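Local coordinates for protein glucuronoarabinoxylan endo-1,4-beta-xylanase (Clostridium papyrosolvens, PDB 4FMV) that hydrolyses internal beta-1,4 linkages of xylan, as a family 30, subfamily 8 glycoside hydrolase with altered substrate specificity, at residues 9-14 and 300-305; 29-34 and 73-78; 48-53 and 119-124; 144-149 and 177-182. All coordinates share one frame; numbering follows the deposited sequence.

Contact 1 (9-14 and 300-305); sequences LGSTKQ and RVDATA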
loop_
_atom_site.group_PDB
_atom_site.type_symbol
_atom_site.label_atom_id
_atom_site.label_comp_id
_atom_site.label_asym_id
_atom_site.label_seq_id
_atom_site.Cartn_x
_atom_site.Cartn_y
_atom_site.Cartn_z
ATOM N N LEU A 9 4.687 24.464 -0.311
ATOM C CA LEU A 9 5.819 23.548 -0.362
ATOM C C LEU A 9 6.531 23.535 0.980
ATOM O O LEU A 9 7.375 22.678 1.240
ATOM C CB LEU A 9 6.788 23.998 -1.458
ATOM C CG LEU A 9 6.213 23.936 -2.872
ATOM C CD1 LEU A 9 7.115 24.633 -3.878
ATOM C CD2 LEU A 9 5.963 22.471 -3.265
ATOM N N GLY A 10 6.186 24.508 1.820
ATOM C CA GLY A 10 6.850 24.690 3.094
ATOM C C GLY A 10 6.097 24.009 4.211
ATOM O O GLY A 10 6.573 23.970 5.353
ATOM N N SER A 11 4.922 23.464 3.896
ATOM C CA SER A 11 4.141 22.791 4.926
ATOM C C SER A 11 4.025 21.301 4.632
ATOM O O SER A 11 3.205 20.883 3.799
ATOM C CB SER A 11 2.746 23.417 5.010
ATOM O OG SER A 11 1.999 22.853 6.072
ATOM N N THR A 12 4.755 20.501 5.405
ATOM C CA THR A 12 4.851 19.073 5.158
ATOM C C THR A 12 3.941 18.244 6.065
ATOM O O THR A 12 3.643 18.597 7.192
ATOM C CB THR A 12 6.315 18.526 5.200
ATOM O OG1 THR A 12 6.945 18.866 6.444
ATOM C CG2 THR A 12 7.137 19.069 4.033
ATOM N N LYS A 13 3.517 17.125 5.512
ATOM C CA LYS A 13 2.506 16.217 6.014
ATOM C C LYS A 13 3.286 14.921 6.064
ATOM O O LYS A 13 4.488 14.982 6.346
ATOM C CB LYS A 13 1.284 16.166 5.112
ATOM C CG LYS A 13 0.581 17.500 5.045
ATOM C CD LYS A 13 0.407 18.056 6.436
ATOM C CE LYS A 13 -0.573 19.208 6.454
ATOM N NZ LYS A 13 -0.959 19.556 7.860
ATOM N N GLN A 14 2.608 13.774 6.075
ATOM C CA GLN A 14 3.286 12.481 6.213
ATOM C C GLN A 14 4.382 12.189 5.167
ATOM O O GLN A 14 4.358 12.682 4.040
ATOM C CB GLN A 14 2.264 11.341 6.153
ATOM C CG GLN A 14 1.875 10.898 4.735
ATOM C CD GLN A 14 0.643 11.632 4.172
ATOM O OE1 GLN A 14 0.396 12.795 4.476
ATOM N NE2 GLN A 14 -0.118 10.942 3.340
ATOM N N ARG A 300 4.201 14.351 1.641
ATOM C CA ARG A 300 3.053 15.098 1.194
ATOM C C ARG A 300 3.179 16.520 1.748
ATOM O O ARG A 300 3.752 16.738 2.826
ATOM C CB ARG A 300 1.762 14.441 1.652
ATOM C CG ARG A 300 0.536 15.146 1.141
ATOM C CD ARG A 300 -0.716 14.384 1.485
ATOM N NE ARG A 300 -1.108 14.571 2.878
ATOM C CZ ARG A 300 -1.947 15.511 3.290
ATOM N NH1 ARG A 300 -2.459 16.365 2.420
ATOM N NH2 ARG A 300 -2.261 15.609 4.573
ATOM N N VAL A 301 2.674 17.492 1.002
ATOM C CA VAL A 301 2.614 18.864 1.490
ATOM C C VAL A 301 1.192 19.386 1.337
ATOM O O VAL A 301 0.386 18.796 0.608
ATOM C CB VAL A 301 3.584 19.783 0.725
ATOM C CG1 VAL A 301 5.019 19.283 0.886
ATOM C CG2 VAL A 301 3.205 19.845 -0.750
ATOM N N ASP A 302 0.885 20.479 2.035
ATOM C CA ASP A 302 -0.447 21.079 1.989
ATOM C C ASP A 302 -0.805 21.589 0.616
ATOM O O ASP A 302 -0.049 22.342 0.020
ATOM C CB ASP A 302 -0.542 22.257 2.960
ATOM C CG ASP A 302 -0.984 21.837 4.325
ATOM O OD1 ASP A 302 -1.870 20.955 4.398
ATOM O OD2 ASP A 302 -0.446 22.379 5.320
ATOM N N ALA A 303 -1.974 21.193 0.133
ATOM C CA ALA A 303 -2.509 21.705 -1.122
ATOM C C ALA A 303 -4.026 21.769 -1.021
ATOM O O ALA A 303 -4.655 20.899 -0.392
ATOM C CB ALA A 303 -2.087 20.819 -2.291
ATOM N N THR A 304 -4.625 22.790 -1.630
ATOM C CA THR A 304 -6.076 22.887 -1.587
ATOM C C THR A 304 -6.621 21.585 -2.178
ATOM O O THR A 304 -6.411 21.302 -3.356
ATOM C CB THR A 304 -6.506 24.064 -2.457
ATOM O OG1 THR A 304 -5.736 25.212 -2.083
ATOM C CG2 THR A 304 -7.999 24.372 -2.318
ATOM N N ALA A 305 -7.388 20.837 -1.380
ATOM C CA ALA A 305 -7.716 19.445 -1.727
ATOM C C ALA A 305 -8.896 19.227 -2.678
ATOM O O ALA A 305 -8.930 18.247 -3.454
ATOM C CB ALA A 305 -7.859 18.590 -0.463
#

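Contact 2 (29-34 and 73-78); sequences ISDYVM and AKKASA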
loop_
_atom_site.group_PDB
_atom_site.type_symbol
_atom_site.label_atom_id
_atom_site.label_comp_id
_atom_site.label_asym_id
_atom_site.label_seq_id
_atom_site.Cartn_x
_atom_site.Cartn_y
_atom_site.Cartn_z
ATOM N N ILE A 29 6.646 -14.501 -10.981
ATOM C CA ILE A 29 6.282 -13.478 -11.955
ATOM C C ILE A 29 7.459 -13.244 -12.935
ATOM O O ILE A 29 8.634 -13.323 -12.533
ATOM C CB ILE A 29 5.866 -12.187 -11.252
ATOM C CG1 ILE A 29 4.638 -12.455 -10.349
ATOM C CG2 ILE A 29 5.573 -11.118 -12.253
ATOM C CD1 ILE A 29 4.018 -11.194 -9.659
ATOM N N SER A 30 7.143 -12.994 -14.211
ATOM C CA SER A 30 8.188 -12.826 -15.232
ATOM C C SER A 30 8.995 -11.538 -15.047
ATOM O O SER A 30 8.526 -10.573 -14.434
ATOM C CB SER A 30 7.571 -12.832 -16.628
ATOM O OG SER A 30 6.773 -11.669 -16.832
ATOM N N ASP A 31 10.210 -11.507 -15.581
ATOM C CA ASP A 31 10.939 -10.250 -15.616
ATOM C C ASP A 31 10.111 -9.204 -16.347
ATOM O O ASP A 31 10.094 -8.048 -15.954
ATOM C CB ASP A 31 12.292 -10.394 -16.321
ATOM C CG ASP A 31 13.428 -10.691 -15.357
ATOM O OD1 ASP A 31 13.478 -10.088 -14.259
ATOM O OD2 ASP A 31 14.265 -11.539 -15.702
ATOM N N TYR A 32 9.434 -9.605 -17.422
ATOM C CA TYR A 32 8.669 -8.650 -18.224
ATOM C C TYR A 32 7.671 -7.866 -17.351
ATOM O O TYR A 32 7.582 -6.624 -17.392
ATOM C CB TYR A 32 7.907 -9.407 -19.323
ATOM C CG TYR A 32 7.207 -8.537 -20.346
ATOM C CD1 TYR A 32 7.518 -7.185 -20.482
ATOM C CD2 TYR A 32 6.238 -9.076 -21.194
ATOM C CE1 TYR A 32 6.893 -6.399 -21.440
ATOM C CE2 TYR A 32 5.605 -8.296 -22.140
ATOM C CZ TYR A 32 5.936 -6.958 -22.262
ATOM O OH TYR A 32 5.296 -6.194 -23.212
ATOM N N VAL A 33 6.891 -8.595 -16.578
ATOM C CA VAL A 33 5.852 -7.953 -15.775
ATOM C C VAL A 33 6.438 -7.097 -14.644
ATOM O O VAL A 33 5.985 -5.973 -14.410
ATOM C CB VAL A 33 4.887 -8.993 -15.230
ATOM C CG1 VAL A 33 3.952 -8.365 -14.171
ATOM C CG2 VAL A 33 4.091 -9.586 -16.395
ATOM N N MET A 34 7.452 -7.623 -13.955
ATOM C CA MET A 34 8.155 -6.868 -12.906
ATOM C C MET A 34 8.864 -5.627 -13.461
ATOM O O MET A 34 8.883 -4.569 -12.812
ATOM C CB MET A 34 9.141 -7.769 -12.148
ATOM C CG MET A 34 8.442 -8.916 -11.416
ATOM S SD MET A 34 7.136 -8.356 -10.257
ATOM C CE MET A 34 8.164 -7.798 -8.889
ATOM N N ALA A 73 10.528 -11.162 -4.873
ATOM C CA ALA A 73 11.228 -10.226 -4.008
ATOM C C ALA A 73 12.517 -9.726 -4.639
ATOM O O ALA A 73 12.807 -8.528 -4.605
ATOM C CB ALA A 73 11.524 -10.893 -2.651
ATOM N N LYS A 74 13.301 -10.634 -5.228
ATOM C CA LYS A 74 14.559 -10.215 -5.848
ATOM C C LYS A 74 14.334 -9.270 -7.027
ATOM O O LYS A 74 15.108 -8.333 -7.223
ATOM C CB LYS A 74 15.402 -11.417 -6.280
ATOM C CG LYS A 74 16.021 -12.224 -5.123
ATOM C CD LYS A 74 16.896 -13.353 -5.683
ATOM C CE LYS A 74 17.648 -14.118 -4.605
ATOM N NZ LYS A 74 18.662 -15.091 -5.209
ATOM N N LYS A 75 13.287 -9.508 -7.819
ATOM C CA LYS A 75 13.010 -8.619 -8.951
ATOM C C LYS A 75 12.579 -7.219 -8.494
ATOM O O LYS A 75 13.030 -6.205 -9.045
ATOM C CB LYS A 75 11.981 -9.238 -9.910
ATOM C CG LYS A 75 12.537 -10.433 -10.691
ATOM C CD LYS A 75 11.475 -11.073 -11.539
ATOM C CE LYS A 75 11.999 -12.340 -12.255
ATOM N NZ LYS A 75 12.362 -13.409 -11.306
ATOM N N ALA A 76 11.717 -7.168 -7.487
ATOM C CA ALA A 76 11.276 -5.896 -6.932
ATOM C C ALA A 76 12.459 -5.140 -6.330
ATOM O O ALA A 76 12.628 -3.949 -6.585
ATOM C CB ALA A 76 10.146 -6.102 -5.885
ATOM N N SER A 77 13.297 -5.842 -5.567
ATOM C CA SER A 77 14.427 -5.216 -4.891
ATOM C C SER A 77 15.430 -4.628 -5.865
ATOM O O SER A 77 16.040 -3.600 -5.579
ATOM C CB SER A 77 15.163 -6.225 -4.000
ATOM O OG SER A 77 14.321 -6.684 -2.957
ATOM N N ALA A 78 15.635 -5.302 -6.996
ATOM C CA ALA A 78 16.625 -4.853 -7.964
ATOM C C ALA A 78 16.171 -3.538 -8.580
ATOM O O ALA A 78 16.972 -2.817 -9.191
ATOM C CB ALA A 78 16.831 -5.934 -9.064
HETATM O O HOH W 1 9.702 -13.592 -10.075
#

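Contact 3 (48-53 and 119-124); sequences LRIEEG and QYLNAY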
loop_
_atom_site.group_PDB
_atom_site.type_symbol
_atom_site.label_atom_id
_atom_site.label_comp_id
_atom_site.label_asym_id
_atom_site.label_seq_id
_atom_site.Cartn_x
_atom_site.Cartn_y
_atom_site.Cartn_z
ATOM N N LEU A 48 4.552 -9.859 -0.512
ATOM C CA LEU A 48 4.596 -11.313 -0.665
ATOM C C LEU A 48 3.537 -11.983 0.215
ATOM O O LEU A 48 3.132 -11.438 1.248
ATOM C CB LEU A 48 5.959 -11.864 -0.241
ATOM C CG LEU A 48 7.225 -11.148 -0.704
ATOM C CD1 LEU A 48 8.431 -11.774 -0.018
ATOM C CD2 LEU A 48 7.342 -11.228 -2.224
ATOM N N ARG A 49 3.010 -13.110 -0.247
ATOM C CA ARG A 49 2.219 -13.961 0.632
ATOM C C ARG A 49 3.117 -15.088 1.137
ATOM O O ARG A 49 3.802 -15.742 0.343
ATOM C CB ARG A 49 1.022 -14.547 -0.104
ATOM C CG ARG A 49 0.337 -15.680 0.674
ATOM C CD ARG A 49 -0.852 -16.254 -0.071
ATOM N NE ARG A 49 -1.111 -17.623 0.372
ATOM C CZ ARG A 49 -0.417 -18.677 -0.061
ATOM N NH1 ARG A 49 0.570 -18.519 -0.948
ATOM N NH2 ARG A 49 -0.701 -19.898 0.389
ATOM N N ILE A 50 3.101 -15.319 2.450
ATOM C CA ILE A 50 3.892 -16.386 3.066
ATOM C C ILE A 50 3.181 -17.728 2.877
ATOM O O ILE A 50 2.088 -17.958 3.432
ATOM C CB ILE A 50 4.050 -16.125 4.582
ATOM C CG1 ILE A 50 4.708 -14.761 4.838
ATOM C CG2 ILE A 50 4.856 -17.231 5.271
ATOM C CD1 ILE A 50 4.837 -14.397 6.334
ATOM N N GLU A 51 3.835 -18.663 2.191
ATOM C CA GLU A 51 3.122 -19.864 1.750
ATOM C C GLU A 51 3.160 -20.966 2.818
ATOM O O GLU A 51 4.190 -21.595 3.032
ATOM C CB GLU A 51 3.778 -20.361 0.446
ATOM C CG GLU A 51 3.304 -21.717 -0.027
ATOM C CD GLU A 51 1.831 -21.718 -0.402
ATOM O OE1 GLU A 51 1.481 -21.186 -1.480
ATOM O OE2 GLU A 51 1.022 -22.227 0.390
ATOM N N GLU A 52 2.000 -21.246 3.421
ATOM C CA GLU A 52 1.896 -22.203 4.540
ATOM C C GLU A 52 1.883 -23.635 4.027
ATOM O O GLU A 52 1.974 -24.578 4.810
ATOM C CB GLU A 52 0.677 -21.929 5.446
ATOM C CG GLU A 52 -0.705 -22.284 4.819
ATOM C CD GLU A 52 -1.348 -21.118 4.077
ATOM O OE1 GLU A 52 -0.616 -20.214 3.623
ATOM O OE2 GLU A 52 -2.585 -21.104 3.926
ATOM N N GLY A 53 1.815 -23.782 2.703
ATOM C CA GLY A 53 1.880 -25.080 2.054
ATOM C C GLY A 53 3.185 -25.791 2.359
ATOM O O GLY A 53 3.311 -26.998 2.145
ATOM N N GLN A 119 8.559 -18.173 15.620
ATOM C CA GLN A 119 9.745 -18.823 15.017
ATOM C C GLN A 119 9.562 -19.060 13.524
ATOM O O GLN A 119 10.490 -18.926 12.729
ATOM C CB GLN A 119 10.041 -20.162 15.696
ATOM C CG GLN A 119 10.460 -19.996 17.127
ATOM C CD GLN A 119 10.582 -21.307 17.854
ATOM O OE1 GLN A 119 9.988 -22.311 17.463
ATOM N NE2 GLN A 119 11.358 -21.308 18.929
ATOM N N TYR A 120 8.348 -19.440 13.160
ATOM C CA TYR A 120 7.971 -19.597 11.760
ATOM C C TYR A 120 8.141 -18.284 11.011
ATOM O O TYR A 120 8.798 -18.222 9.964
ATOM C CB TYR A 120 6.525 -20.059 11.712
ATOM C CG TYR A 120 5.859 -20.114 10.352
ATOM C CD1 TYR A 120 6.169 -21.117 9.441
ATOM C CD2 TYR A 120 4.868 -19.198 10.008
ATOM C CE1 TYR A 120 5.525 -21.190 8.211
ATOM C CE2 TYR A 120 4.222 -19.262 8.775
ATOM C CZ TYR A 120 4.551 -20.258 7.889
ATOM O OH TYR A 120 3.905 -20.344 6.678
ATOM N N LEU A 121 7.540 -17.219 11.533
ATOM C CA LEU A 121 7.717 -15.906 10.929
ATOM C C LEU A 121 9.205 -15.541 10.846
ATOM O O LEU A 121 9.672 -15.008 9.831
ATOM C CB LEU A 121 6.938 -14.841 11.716
ATOM C CG LEU A 121 5.413 -14.993 11.612
ATOM C CD1 LEU A 121 4.719 -13.840 12.311
ATOM C CD2 LEU A 121 4.992 -15.060 10.134
ATOM N N ASN A 122 9.952 -15.811 11.912
ATOM C CA ASN A 122 11.386 -15.541 11.884
ATOM C C ASN A 122 12.103 -16.366 10.817
ATOM O O ASN A 122 13.096 -15.937 10.260
ATOM C CB ASN A 122 12.022 -15.791 13.255
ATOM C CG ASN A 122 12.033 -14.555 14.120
ATOM O OD1 ASN A 122 11.992 -13.435 13.613
ATOM N ND2 ASN A 122 12.098 -14.746 15.433
ATOM N N ALA A 123 11.608 -17.563 10.536
ATOM C CA ALA A 123 12.289 -18.403 9.556
ATOM C C ALA A 123 12.105 -17.855 8.132
ATOM O O ALA A 123 12.987 -17.992 7.275
ATOM C CB ALA A 123 11.819 -19.876 9.669
ATOM N N TYR A 124 10.953 -17.241 7.888
ATOM C CA TYR A 124 10.689 -16.578 6.611
ATOM C C TYR A 124 11.603 -15.378 6.437
ATOM O O TYR A 124 12.239 -15.211 5.400
ATOM C CB TYR A 124 9.230 -16.137 6.519
ATOM C CG TYR A 124 8.768 -15.883 5.097
ATOM C CD1 TYR A 124 8.392 -16.940 4.275
ATOM C CD2 TYR A 124 8.711 -14.600 4.573
ATOM C CE1 TYR A 124 7.955 -16.728 2.971
ATOM C CE2 TYR A 124 8.292 -14.373 3.256
ATOM C CZ TYR A 124 7.902 -15.445 2.463
ATOM O OH TYR A 124 7.477 -15.250 1.150
HETATM O O HOH W 2 6.083 -17.551 0.411
HETATM O O HOH W 3 2.024 -18.640 6.247
#

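Contact 4 (144-149 and 177-182); sequences PDYAQD and ESFQFL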
loop_
_atom_site.group_PDB
_atom_site.type_symbol
_atom_site.label_atom_id
_atom_site.label_comp_id
_atom_site.label_asym_id
_atom_site.label_seq_id
_atom_site.Cartn_x
_atom_site.Cartn_y
_atom_site.Cartn_z
ATOM N N PRO A 144 -7.456 -10.840 9.990
ATOM C CA PRO A 144 -7.802 -11.713 11.111
ATOM C C PRO A 144 -9.271 -11.573 11.449
ATOM O O PRO A 144 -9.812 -12.445 12.130
ATOM C CB PRO A 144 -6.984 -11.128 12.260
ATOM C CG PRO A 144 -6.842 -9.649 11.882
ATOM C CD PRO A 144 -6.551 -9.753 10.402
ATOM N N ASP A 145 -9.871 -10.448 11.053
ATOM C CA ASP A 145 -11.307 -10.179 11.287
ATOM C C ASP A 145 -12.247 -10.447 10.099
ATOM O O ASP A 145 -13.424 -10.119 10.191
ATOM C CB ASP A 145 -11.519 -8.759 11.820
ATOM C CG ASP A 145 -10.953 -7.700 10.885
ATOM O OD1 ASP A 145 -10.331 -8.083 9.866
ATOM O OD2 ASP A 145 -11.137 -6.494 11.164
ATOM N N TYR A 146 -11.761 -10.913 8.945
ATOM C CA TYR A 146 -12.709 -11.581 8.083
ATOM C C TYR A 146 -12.031 -12.868 7.670
ATOM O O TYR A 146 -11.663 -13.039 6.518
ATOM C CB TYR A 146 -12.729 -10.632 6.871
ATOM C CG TYR A 146 -13.862 -10.732 5.894
ATOM C CD1 TYR A 146 -15.094 -10.171 6.182
ATOM C CD2 TYR A 146 -13.685 -11.350 4.659
ATOM C CE1 TYR A 146 -16.131 -10.242 5.287
ATOM C CE2 TYR A 146 -14.729 -11.439 3.753
ATOM C CZ TYR A 146 -15.947 -10.876 4.072
ATOM O OH TYR A 146 -17.005 -10.943 3.183
ATOM N N ALA A 147 -12.167 -13.858 8.533
ATOM C CA ALA A 147 -11.394 -15.110 8.457
ATOM C C ALA A 147 -12.088 -16.390 8.075
ATOM O O ALA A 147 -11.538 -17.454 8.328
ATOM C CB ALA A 147 -10.406 -15.295 9.611
ATOM N N GLN A 148 -13.355 -16.315 7.683
ATOM C CA GLN A 148 -14.130 -17.539 7.515
ATOM C C GLN A 148 -13.361 -18.575 6.677
ATOM O O GLN A 148 -13.503 -19.782 6.875
ATOM C CB GLN A 148 -15.484 -17.237 6.881
ATOM C CG GLN A 148 -16.406 -18.465 6.844
ATOM C CD GLN A 148 -17.663 -18.232 6.022
ATOM O OE1 GLN A 148 -17.937 -18.953 5.045
ATOM N NE2 GLN A 148 -18.432 -17.217 6.406
ATOM N N ASP A 149 -12.601 -18.100 5.705
ATOM C CA ASP A 149 -11.808 -18.979 4.818
ATOM C C ASP A 149 -10.309 -19.139 5.143
ATOM O O ASP A 149 -9.527 -19.633 4.318
ATOM C CB ASP A 149 -12.092 -18.684 3.350
ATOM C CG ASP A 149 -13.492 -19.096 2.960
ATOM O OD1 ASP A 149 -13.883 -20.257 3.229
ATOM O OD2 ASP A 149 -14.220 -18.251 2.420
ATOM N N GLU A 177 -3.917 -5.576 9.772
ATOM C CA GLU A 177 -4.486 -5.793 8.437
ATOM C C GLU A 177 -5.971 -6.179 8.469
ATOM O O GLU A 177 -6.383 -7.159 7.849
ATOM C CB GLU A 177 -3.690 -6.829 7.640
ATOM C CG GLU A 177 -2.235 -6.407 7.294
ATOM C CD GLU A 177 -1.727 -7.155 6.081
ATOM O OE1 GLU A 177 -2.109 -6.741 4.972
ATOM O OE2 GLU A 177 -0.985 -8.167 6.234
ATOM N N SER A 178 -6.761 -5.405 9.201
ATOM C CA SER A 178 -8.209 -5.565 9.196
ATOM C C SER A 178 -8.751 -5.366 7.786
ATOM O O SER A 178 -8.280 -4.490 7.047
ATOM C CB SER A 178 -8.852 -4.552 10.146
ATOM O OG SER A 178 -10.248 -4.513 9.937
ATOM N N PHE A 179 -9.749 -6.170 7.411
ATOM C CA PHE A 179 -10.250 -6.149 6.040
ATOM C C PHE A 179 -10.826 -4.795 5.650
ATOM O O PHE A 179 -10.793 -4.425 4.485
ATOM C CB PHE A 179 -11.289 -7.263 5.825
ATOM C CG PHE A 179 -12.654 -6.970 6.421
ATOM C CD1 PHE A 179 -12.867 -7.059 7.791
ATOM C CD2 PHE A 179 -13.726 -6.656 5.603
ATOM C CE1 PHE A 179 -14.130 -6.803 8.351
ATOM C CE2 PHE A 179 -15.000 -6.398 6.141
ATOM C CZ PHE A 179 -15.203 -6.477 7.525
ATOM N N GLN A 180 -11.536 -4.166 6.588
ATOM C CA GLN A 180 -11.994 -2.777 6.514
ATOM C C GLN A 180 -11.367 -1.610 7.299
ATOM O O GLN A 180 -12.072 -0.621 7.547
ATOM C CB GLN A 180 -13.494 -2.603 6.198
ATOM C CG GLN A 180 -14.456 -3.062 7.194
ATOM C CD GLN A 180 -15.898 -2.733 6.783
ATOM O OE1 GLN A 180 -16.621 -2.074 7.520
ATOM N NE2 GLN A 180 -16.314 -3.210 5.609
ATOM N N PHE A 181 -10.208 -1.825 7.909
ATOM C CA PHE A 181 -9.587 -0.814 8.767
ATOM C C PHE A 181 -10.481 -0.626 9.999
ATOM O O PHE A 181 -10.655 0.483 10.497
ATOM C CB PHE A 181 -9.436 0.514 7.999
ATOM C CG PHE A 181 -8.431 1.481 8.609
ATOM C CD1 PHE A 181 -7.544 1.066 9.580
ATOM C CD2 PHE A 181 -8.403 2.813 8.210
ATOM C CE1 PHE A 181 -6.621 1.942 10.122
ATOM C CE2 PHE A 181 -7.476 3.695 8.747
ATOM C CZ PHE A 181 -6.590 3.258 9.706
ATOM N N LEU A 182 -11.061 -1.712 10.483
ATOM C CA LEU A 182 -11.900 -1.617 11.671
ATOM C C LEU A 182 -11.000 -1.341 12.872
ATOM O O LEU A 182 -10.065 -2.118 13.175
ATOM C CB LEU A 182 -12.719 -2.903 11.863
ATOM C CG LEU A 182 -13.731 -3.214 10.753
ATOM C CD1 LEU A 182 -14.549 -4.506 11.045
ATOM C CD2 LEU A 182 -14.659 -2.036 10.512
#

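Contact 1 (9-14 and 300-305)
Thr-12 and Val-301 face each other as a non-hydrogen-bonded antiparallel pair where strand 11-22, whose later part enters the (beta/alpha)8 barrel, borders strand 299-303 of the flanking beta structure. The two short strands splay apart, their directions 123° from each other, yet backbone bonds run to both sides of the pair: Lys-13 N to Arg-300 O (2.7 Å) and Asp-302 N to Ser-11 O (2.9 Å). The closely fitted part is around buried Arg-300, whose backbone N also reaches Gln-14 O. Its guanidinium has Lys-13 CG lying over one face, 3.4 Å from NH2 and off toward the rim, while Asn-258 takes NH2 from outside the two segments. The exposed end of Lys-13 is looser. Its chain bends at chi2 (-47°), which brings CE against Asp-302 OD1 at 3.0 Å, but NZ stays 3.8 Å from Asp-302 OD2, a long salt bridge. The exception on this side is Ser-11 OG, bonded to Asp-302 OD2 at 2.6 Å, on the anti side but 32° out of the carboxylate plane. At the Arg-300 end, NE points in the guanidinium plane to Gln-14 OE1, 2.8 Å away.

Contact 2 (29-34 and 73-78)
Lys-75 leaves its helix with CG anti to the carbonyl carbon and keeps a straight chain as far as CE, where chi4 of 65° turns NZ; Met-34 instead folds at both chi2 (-56°) and chi3 (-77°), swinging its methyl round to the other helix. The two side chains cross at about a right angle, with Met-34 CG against Lys-75 CD at 3.7 Å. Beyond the bend of the methionine, CE comes to 4.0 Å from Ala-76 CB, an apolar touch on the buried side. The helices concerned, 31-40 and 67-78, belong to the outer layer of the (beta/alpha)8 barrel, and strand 45-49 lies between them in the chain; Met-34 and Ala-76 both touch Leu-46 of that strand. On the outward side the lysine chain passes Asp-31, whose OD1 meets CE at 3.4 Å. The charges themselves do not pair, since Asp-31 OD1 and Lys-75 NZ are 4.6 Å apart, although some electrostatic attraction is likely. NZ binds a water at 2.9 Å instead, and this water donates to Ile-29 O (2.7 Å), so a single molecule bridges the lysine to the turn before helix 31-40. Ser-30 sits at the N-cap of that helix, its OG accepting from Val-33 N at 3.1 Å, while Asn-72 of the other helix holds Ile-29 N through its side chain.

Contact 3 (48-53 and 119-124)
Ile-50 lies between Tyr-120 and Tyr-124, and its side chain is the centre of the contact. CB points at helix 114-130 and splits there. One branch begins with CG1, which sits over the middle of the Tyr-124 ring, 3.9 Å from the centroid and 9° off the ring normal, a clear CH-pi contact. From it the chain runs on extended, chi2 177°, and carries CD1 past the ring to Leu-121 CD2 at 3.9 Å. The other branch, CG2, is anti to the backbone N; this turns it between the tyrosines, 3.7 Å from Tyr-124 CD1 and 3.5 Å from Tyr-120 OH. Leu-48 CD1 meets Tyr-124 at the edge of its ring rather than over the face.

Both phenols reach the loop through water. Tyr-120 OH donates to one that lies in the plane of its ring, 2.6 Å away, and this water donates to Ile-50 O. Tyr-124 OH bonds to a second water, which also joins Arg-49 O and Glu-51 N. Within the segment, Arg-49 NH1 and NH2 grip Glu-51 end-on, one to each oxygen and from above the carboxylate plane; NH2 also pairs with Glu-52, whose OE2 is bonded by Asn-89, and Gly-53 N bonds to Glu-51 OE2. The segment continues strand 45-49 of the barrel, with strand 82-86 beside it: Ala-85 packs on Ile-50 and Tyr-124, Ile-138 of strand 137-139 backs Ile-50 and Leu-121, and Glu-69 of helix 67-78 touches Leu-48 and Tyr-124.

Contact 4 (144-149 and 177-182)
Two loops at the C-terminal end of the (beta/alpha)8 barrel, the end at which such barrels carry their active sites, are joined where Asp-145 meets Ser-178 and Phe-179. One loop follows strand 137-139; the other follows strand 172-178 and makes a type I turn from Ser-178 to Phe-181. The Asp-145 carboxylate spreads its two oxygens over the start of that turn. OD1 accepts from Phe-179 N at 3.2 Å through its syn lone pair, the N-H pointing well at it (159°), and OD2 takes the hydroxyl of Ser-178 OG in a very short bond of 2.5 Å, a length to be read with caution. With chi1 at 57°, CG of Asp-145 lies between the backbone N and the carbonyl carbon, which turns the carboxylate toward Ser-178 and Phe-179 and also puts it at the edge of the Phe-179 ring, OD1 being 3.4 Å from CD1. Tyr-146 covers a face of that ring in a face-to-face stack, centroids 4.6 Å apart and planes tilted by 29°, with Tyr-146 CD1 over the centre of the Phe-179 ring; Gln-180 CG lies on the opposite face. Nearer the barrel, Pro-144 CD touches Glu-177 O at 3.6 Å. Ser-178 OG, while donating to the aspartate, also accepts from Leu-182 N at 3.0 Å, so this one hydroxyl relays the loop of Asp-145 to the far end of the turn.

Overall arrangement
Contact 1 encloses the other three along the chain and sits apart from them, its centre about 32 to 38 Å from theirs, where the barrel meets the flanking beta structure. The rest lie in the barrel domain. Contacts 2 and 3 alternate in sequence and touch, Leu-48 CD2 lying 4.1 Å from Ala-73 N; strand 45-49 comes between helices 31-40 and 67-78 in the chain. Contact 4 follows both, its centre about 19 Å from that of contact 3, in the loops after strands 137-139 and 172-178, further round the barrel. Contact 2 thus joins two outer helices, contact 3 the 48-53 segment to helix 114-130, and contact 4 two loops, all in this catalytic part of a longer protein.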